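Local coordinates for protein 1,4-dihydroxy-2-naphthoyl-CoA hydrolase (Escherichia coli, PDB 4K49) that hydrolyses 1,4-dihydroxy-2-naphthoyl-CoA to 1,4-dihydroxy-2-naphthoate in menaquinone biosynthesis and also accepts a wide range of other acyl-CoA thioesters, at residues P41-S44 and R45-Q48; S58-L61 and A62-G66. All blocks are in the same frame, centred on the assembly; numbering follows the deposited sequence.

How the contacts relate
Along the chain the two contacts come in series: contact 1 (41-48) starts at the last residue of strand 36-41, and contact 2 (58-66) lies on helix 55-72, to which its loop leads. Their centres are 15 Å apart and their nearest atoms about 6 Å, so they do not touch. Contact 2 is the buried middle of the helix that the antiparallel sheet wraps in the hot-dog fold, close to the centre of the chain; contact 1 lies towards its periphery. Both reach the second subunit, and each meets a different copy of the bound 2,4-dihydroxyphenacyl coenzyme A: Gln48 one, Glu63 and Ser64 the other. One chain thus contributes to two pockets, each shared by both subunits.

Contact 1 (P41-S44 and R45-Q48); sequences PVDS and RTKQ. With HFQ (2,4-dihydroxyphenacyl coenzyme A), chain E.
A type I beta turn, residues 43 to 46, with an Asx turn at Asp43, leads towards the acyl-CoA pocket. Thr46 N closes it on Asp43 O at 2.8 Å, with a salt bridge beside it. The Arg45 guanidinium meets the Asp43 carboxylate side-on, NE giving its hydrogen to OD1 and NH1 to OD2 (Arg45 NH1 to Asp43 OD2 2.8 Å), the two planes only 23° apart. Asp43 OD1 also accepts the N-H of Arg45, nearly along its C-O axis. Aspartate suits this place because its short side chain, with CG between its own N and carbonyl carbon (chi1 62°), can reach both main chain and guanidinium. With an alanine here, Arg45 N would probably lose its acceptor, and the guanidinium its anionic mate and the bonds that fix its rotation. Thr46 OG1 binds the strand end to the turn, donating to Pro41 O at 2.8 Å and accepting the N-H of Asp43; threonine suits because one hydroxyl does both. Gln48 NE2 lies 3.1 Å from O3B of 2,4-dihydroxyphenacyl coenzyme A. The turn opens the loop that runs from the end of strand 36-41 to helix 55-72; Val42 packs on Val98 of strand 97-104, and Arg45 on Phe23 of the second subunit.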
loop_
_atom_site.group_PDB
_atom_site.type_symbol
_atom_site.label_atom_id
_atom_site.label_comp_id
_atom_site.label_asym_id
_atom_site.label_seq_id
_atom_site.Cartn_x
_atom_site.Cartn_y
_atom_site.Cartn_z
ATOM N N PRO A 41 -0.612 13.264 3.840
ATOM C CA PRO A 41 0.025 13.626 5.104
ATOM C C PRO A 41 0.683 12.432 5.777
ATOM O O PRO A 41 0.322 11.271 5.513
ATOM C CB PRO A 41 -1.153 14.113 5.960
ATOM C CG PRO A 41 -2.339 13.370 5.422
ATOM C CD PRO A 41 -2.083 13.287 3.934
ATOM N N VAL A 42 1.652 12.725 6.639
ATOM C CA VAL A 42 2.225 11.721 7.533
ATOM C C VAL A 42 1.659 11.957 8.920
ATOM O O VAL A 42 2.091 12.880 9.627
ATOM C CB VAL A 42 3.765 11.832 7.600
ATOM C CG1 VAL A 42 4.347 10.689 8.420
ATOM C CG2 VAL A 42 4.360 11.813 6.215
ATOM N N ASP A 43 0.681 11.147 9.312
ATOM C CA ASP A 43 0.043 11.300 10.617
ATOM C C ASP A 43 -0.606 9.994 11.030
ATOM O O ASP A 43 -0.320 8.949 10.436
ATOM C CB ASP A 43 -0.966 12.463 10.626
ATOM C CG ASP A 43 -2.126 12.270 9.652
ATOM O OD1 ASP A 43 -2.653 11.138 9.506
ATOM O OD2 ASP A 43 -2.546 13.280 9.038
ATOM N N SER A 44 -1.487 10.038 12.027
ATOM C CA SER A 44 -2.030 8.795 12.582
ATOM C C SER A 44 -2.728 7.928 11.535
ATOM O O SER A 44 -2.788 6.706 11.668
ATOM C CB SER A 44 -2.981 9.082 13.746
ATOM O OG SER A 44 -4.078 9.866 13.314
ATOM N N ARG A 45 -3.259 8.552 10.491
ATOM C CA ARG A 45 -3.980 7.796 9.462
ATOM C C ARG A 45 -3.043 7.009 8.567
ATOM O O ARG A 45 -3.473 6.085 7.878
ATOM C CB ARG A 45 -4.831 8.751 8.623
ATOM C CG ARG A 45 -5.877 9.494 9.473
ATOM C CD ARG A 45 -6.526 10.607 8.675
ATOM N NE ARG A 45 -5.610 11.726 8.499
ATOM C CZ ARG A 45 -5.934 12.867 7.896
ATOM N NH1 ARG A 45 -5.042 13.845 7.786
ATOM N NH2 ARG A 45 -7.144 13.021 7.402
ATOM N N THR A 46 -1.761 7.370 8.578
ATOM C CA THR A 46 -0.805 6.811 7.613
ATOM C C THR A 46 0.514 6.366 8.235
ATOM O O THR A 46 1.454 6.023 7.513
ATOM C CB THR A 46 -0.491 7.818 6.492
ATOM O OG1 THR A 46 0.027 9.015 7.067
ATOM C CG2 THR A 46 -1.748 8.167 5.710
ATOM N N LYS A 47 0.613 6.383 9.562
ATOM C CA LYS A 47 1.857 5.929 10.207
ATOM C C LYS A 47 1.803 4.460 10.608
ATOM O O LYS A 47 0.717 3.889 10.756
ATOM C CB LYS A 47 2.158 6.765 11.461
ATOM C CG LYS A 47 2.683 8.162 11.181
ATOM C CD LYS A 47 2.685 8.959 12.483
ATOM C CE LYS A 47 3.570 10.175 12.374
ATOM N NZ LYS A 47 3.675 10.906 13.664
ATOM N N GLN A 48 2.978 3.866 10.806
ATOM C CA GLN A 48 3.069 2.528 11.376
ATOM C C GLN A 48 3.301 2.657 12.892
ATOM O O GLN A 48 3.454 3.781 13.394
ATOM C CB GLN A 48 4.111 1.666 10.624
ATOM C CG GLN A 48 5.402 2.357 10.179
ATOM C CD GLN A 48 6.469 2.288 11.247
ATOM O OE1 GLN A 48 6.344 2.925 12.303
ATOM N NE2 GLN A 48 7.520 1.500 10.996
HETATM C CB HFQ E . 7.543 -0.791 7.441
HETATM N N1A HFQ E . 18.076 2.476 14.426
HETATM O O1A HFQ E . 22.849 4.291 6.191
HETATM P P1A HFQ E . 21.339 4.001 5.953
HETATM C C1B HFQ E . 6.083 -0.566 7.944
HETATM O O1B HFQ E . 5.310 0.212 7.297
HETATM C C1D HFQ E . 18.647 5.104 10.240
HETATM S S1P HFQ E . 8.715 0.471 7.943
HETATM C C2A HFQ E . 17.258 3.388 13.876
HETATM O O2A HFQ E . 20.906 4.534 4.578
HETATM P P2A HFQ E . 20.964 1.572 4.785
HETATM C C2B HFQ E . 5.553 -1.202 9.172
HETATM O O2B HFQ E . 3.826 -2.965 12.524
HETATM C C2D HFQ E . 19.768 5.933 10.093
HETATM O O2D HFQ E . 19.901 6.871 11.163
HETATM C C2P HFQ E . 8.398 1.940 6.996
HETATM N N3A HFQ E . 17.585 4.005 12.725
HETATM O O3A HFQ E . 21.075 2.487 6.072
HETATM C C3B HFQ E . 4.173 -1.380 9.241
HETATM O O3B HFQ E . 7.734 -1.465 10.183
HETATM C C3D HFQ E . 19.660 6.584 8.822
HETATM O O3D HFQ E . 19.285 7.973 8.973
HETATM P P3D HFQ E . 20.172 9.142 8.227
HETATM C C3P HFQ E . 8.788 1.884 5.556
HETATM C C4A HFQ E . 18.749 3.710 12.101
HETATM O O4A HFQ E . 22.205 1.687 4.018
HETATM C C4B HFQ E . 3.608 -1.953 10.346
HETATM C C4D HFQ E . 18.675 5.861 8.066
HETATM O O4D HFQ E . 18.251 4.760 8.919
HETATM N N4P HFQ E . 10.133 1.675 5.365
HETATM C C5A HFQ E . 19.624 2.769 12.639
HETATM O O5A HFQ E . 20.760 0.124 5.283
HETATM C C5B HFQ E . 4.416 -2.374 11.412
HETATM C C5D HFQ E . 19.320 5.322 6.861
HETATM O O5D HFQ E . 20.516 4.690 7.099
HETATM C C5P HFQ E . 11.048 2.714 5.673
HETATM O O5P HFQ E . 10.631 3.853 6.096
HETATM C C6A HFQ E . 19.252 2.139 13.852
HETATM N N6A HFQ E . 20.107 1.156 14.468
HETATM O O6A HFQ E . 19.706 1.978 3.947
HETATM C C6B HFQ E . 5.804 -2.201 11.347
HETATM C C6P HFQ E . 12.529 2.515 5.470
HETATM N N7A HFQ E . 20.702 2.690 11.788
HETATM O O7A HFQ E . 21.728 8.697 8.182
HETATM C C7B HFQ E . 6.365 -1.614 10.238
HETATM C C7P HFQ E . 13.214 3.688 4.748
HETATM C C8A HFQ E . 20.514 3.546 10.764
HETATM O O8A HFQ E . 19.670 9.341 6.877
HETATM N N8P HFQ E . 14.488 3.334 4.122
HETATM N N9A HFQ E . 19.326 4.160 10.949
HETATM O O9A HFQ E . 20.039 10.456 9.007
HETATM C C9P HFQ E . 15.711 3.361 4.946
HETATM O O9P HFQ E . 15.636 3.687 6.078
HETATM C CAP HFQ E . 17.022 2.954 4.286
HETATM O OAP HFQ E . 16.847 2.974 2.905
HETATM C CBP HFQ E . 17.414 1.509 4.663
HETATM C CCP HFQ E . 18.615 1.115 3.897
HETATM C CDP HFQ E . 17.676 1.374 6.172
HETATM C CEP HFQ E . 16.291 0.619 4.316
#

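Contact 2 (S58-L61 and A62-G66); sequences SVVL and AESIG. With HFQ (2,4-dihydroxyphenacyl coenzyme A), chain F.
Ser64 and Val60 meet through two hydrogen bonds to one carbonyl: Val60 O accepts from the backbone N of Ser64 at 2.8 Å and from its OG at 2.6 Å, on opposite faces of the carbonyl plane. The hydroxyl lies anti to its own carbonyl carbon (chi1 -61°), which turns it back along the helix; a short side chain with a hydroxyl suits this, giving to Val60 O and also hydrogen-bonding His54 NE2 of the second subunit. The other backbone bonds keep the same i to i+4 pattern, such as Glu63 N to Val59 O at 2.8 Å. The apolar side chains of Leu61 and Ile65 lie side by side, pointing the same way, CD1 of Leu61 3.7 Å from CD1 of Ile65. At the pocket, the inferred active-site residue Glu63 extends its chain, CG anti to N (chi1 -173°), until OE2 is 3.3 Å from CB of 2,4-dihydroxyphenacyl coenzyme A; OE1 is hydrogen-bonded to His89 NE2 of the second subunit. Ser64 CA lies 3.8 Å from C4B of the ligand's dihydroxyphenyl ring. Within the hot-dog fold, Leu61 and Ile65 pack on strand 36-41, Ala62 on Ser129 of strand 125-135, and Val59 on strand 80-89 and Val59 of the second subunit.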
loop_
_atom_site.group_PDB
_atom_site.type_symbol
_atom_site.label_atom_id
_atom_site.label_comp_id
_atom_site.label_asym_id
_atom_site.label_seq_id
_atom_site.Cartn_x
_atom_site.Cartn_y
_atom_site.Cartn_z
ATOM N N SER A 58 2.666 4.724 1.618
ATOM C CA SER A 58 3.400 5.164 0.429
ATOM C C SER A 58 2.894 4.455 -0.822
ATOM O O SER A 58 2.700 5.070 -1.884
ATOM C CB SER A 58 4.907 4.947 0.603
ATOM O OG SER A 58 5.426 5.859 1.557
ATOM N N VAL A 59 2.646 3.161 -0.706
ATOM C CA VAL A 59 2.152 2.418 -1.852
ATOM C C VAL A 59 0.705 2.803 -2.183
ATOM O O VAL A 59 0.306 2.783 -3.348
ATOM C CB VAL A 59 2.323 0.903 -1.646
ATOM C CG1 VAL A 59 1.792 0.120 -2.862
ATOM C CG2 VAL A 59 3.789 0.584 -1.409
ATOM N N VAL A 60 -0.078 3.181 -1.179
ATOM C CA VAL A 60 -1.436 3.641 -1.472
ATOM C C VAL A 60 -1.367 4.903 -2.335
ATOM O O VAL A 60 -2.080 5.042 -3.349
ATOM C CB VAL A 60 -2.248 3.924 -0.198
ATOM C CG1 VAL A 60 -3.562 4.596 -0.563
ATOM C CG2 VAL A 60 -2.541 2.619 0.554
ATOM N N LEU A 61 -0.482 5.807 -1.953
ATOM C CA LEU A 61 -0.273 7.020 -2.746
ATOM C C LEU A 61 0.177 6.682 -4.167
ATOM O O LEU A 61 -0.367 7.208 -5.130
ATOM C CB LEU A 61 0.751 7.924 -2.065
ATOM C CG LEU A 61 1.062 9.243 -2.780
ATOM C CD1 LEU A 61 -0.182 10.127 -2.975
ATOM C CD2 LEU A 61 2.133 9.970 -2.010
ATOM N N ALA A 62 1.169 5.801 -4.298
ATOM C CA ALA A 62 1.658 5.427 -5.624
ATOM C C ALA A 62 0.565 4.783 -6.475
ATOM O O ALA A 62 0.381 5.137 -7.645
ATOM C CB ALA A 62 2.865 4.508 -5.508
ATOM N N GLU A 63 -0.165 3.830 -5.910
ATOM C CA GLU A 63 -1.186 3.175 -6.711
ATOM C C GLU A 63 -2.360 4.120 -7.010
ATOM O O GLU A 63 -2.961 4.030 -8.073
ATOM C CB GLU A 63 -1.664 1.860 -6.086
ATOM C CG GLU A 63 -2.604 1.096 -7.033
ATOM C CD GLU A 63 -2.592 -0.400 -6.837
ATOM O OE1 GLU A 63 -1.696 -0.935 -6.148
ATOM O OE2 GLU A 63 -3.496 -1.059 -7.381
ATOM N N SER A 64 -2.662 5.044 -6.097
ATOM C CA SER A 64 -3.721 6.031 -6.342
ATOM C C SER A 64 -3.385 6.946 -7.521
ATOM O O SER A 64 -4.222 7.175 -8.405
ATOM C CB SER A 64 -3.970 6.900 -5.099
ATOM O OG SER A 64 -4.400 6.124 -3.990
ATOM N N ILE A 65 -2.166 7.481 -7.533
ATOM C CA ILE A 65 -1.776 8.400 -8.600
ATOM C C ILE A 65 -1.639 7.641 -9.922
ATOM O O ILE A 65 -2.229 8.033 -10.932
ATOM C CB ILE A 65 -0.456 9.126 -8.288
ATOM C CG1 ILE A 65 -0.536 9.834 -6.936
ATOM C CG2 ILE A 65 -0.131 10.159 -9.383
ATOM C CD1 ILE A 65 0.798 10.468 -6.550
ATOM N N GLY A 66 -0.884 6.543 -9.912
ATOM C CA GLY A 66 -0.673 5.767 -11.128
ATOM C C GLY A 66 -1.950 5.217 -11.755
ATOM O O GLY A 66 -2.119 5.248 -12.985
HETATM C CB HFQ F . -6.317 0.000 -8.663
HETATM N N1A HFQ F . -14.017 -7.462 -15.655
HETATM O O1A HFQ F . -8.723 -15.486 -15.383
HETATM P P1A HFQ F . -8.433 -14.669 -14.112
HETATM C C1B HFQ F . -6.609 1.019 -7.521
HETATM O O1B HFQ F . -6.451 0.643 -6.314
HETATM C C1D HFQ F . -12.617 -11.763 -13.702
HETATM S S1P HFQ F . -7.681 -1.130 -8.896
HETATM C C2A HFQ F . -14.318 -7.998 -14.461
HETATM O O2A HFQ F . -8.225 -15.604 -12.910
HETATM P P2A HFQ F . -7.043 -12.696 -15.441
HETATM C C2B HFQ F . -7.089 2.392 -7.801
HETATM O O2B HFQ F . -8.332 6.303 -8.424
HETATM C C2D HFQ F . -12.561 -13.084 -14.185
HETATM O O2D HFQ F . -13.800 -13.527 -14.754
HETATM C C2P HFQ F . -7.729 -2.212 -7.489
HETATM N N3A HFQ F . -13.830 -9.200 -14.103
HETATM O O3A HFQ F . -7.157 -13.796 -14.298
HETATM C C3B HFQ F . -6.816 3.374 -6.840
HETATM O O3B HFQ F . -8.080 1.792 -9.948
HETATM C C3D HFQ F . -12.309 -13.835 -12.992
HETATM O O3D HFQ F . -13.547 -13.823 -12.234
HETATM P P3D HFQ F . -14.370 -15.207 -11.893
HETATM C C3P HFQ F . -6.691 -3.288 -7.424
HETATM C C4A HFQ F . -13.028 -9.888 -14.950
HETATM O O4A HFQ F . -5.642 -12.540 -15.815
HETATM C C4B HFQ F . -7.234 4.663 -7.052
HETATM C C4D HFQ F . -11.369 -13.025 -12.265
HETATM O O4D HFQ F . -11.525 -11.679 -12.797
HETATM N N4P HFQ F . -6.584 -4.095 -8.535
HETATM C C5A HFQ F . -12.696 -9.370 -16.192
HETATM O O5A HFQ F . -7.828 -13.086 -16.698
HETATM C C5B HFQ F . -7.925 4.992 -8.222
HETATM C C5D HFQ F . -10.006 -13.511 -12.514
HETATM O O5D HFQ F . -9.638 -13.709 -13.824
HETATM C C5P HFQ F . -7.595 -5.031 -8.865
HETATM O O5P HFQ F . -8.637 -5.162 -8.124
HETATM C C6A HFQ F . -13.224 -8.101 -16.541
HETATM N N6A HFQ F . -12.912 -7.503 -17.816
HETATM O O6A HFQ F . -7.639 -11.387 -14.841
HETATM C C6B HFQ F . -8.202 4.015 -9.186
HETATM C C6P HFQ F . -7.468 -5.912 -10.084
HETATM N N7A HFQ F . -11.876 -10.287 -16.802
HETATM O O7A HFQ F . -15.409 -15.476 -13.097
HETATM C C7B HFQ F . -7.791 2.727 -8.975
HETATM C C7P HFQ F . -7.588 -7.393 -9.695
HETATM C C8A HFQ F . -11.708 -11.344 -15.988
HETATM O O8A HFQ F . -13.453 -16.327 -11.782
HETATM N N8P HFQ F . -7.189 -8.347 -10.714
HETATM N N9A HFQ F . -12.416 -11.099 -14.868
HETATM O O9A HFQ F . -15.139 -15.010 -10.580
HETATM C C9P HFQ F . -8.170 -8.736 -11.732
HETATM O O9P HFQ F . -9.252 -8.268 -11.701
HETATM C CAP HFQ F . -7.717 -9.739 -12.779
HETATM O OAP HFQ F . -6.388 -10.104 -12.542
HETATM C CBP HFQ F . -7.815 -9.153 -14.191
HETATM C CCP HFQ F . -7.153 -10.123 -15.069
HETATM C CDP HFQ F . -9.301 -9.018 -14.579
HETATM C CEP HFQ F . -7.130 -7.847 -14.239
#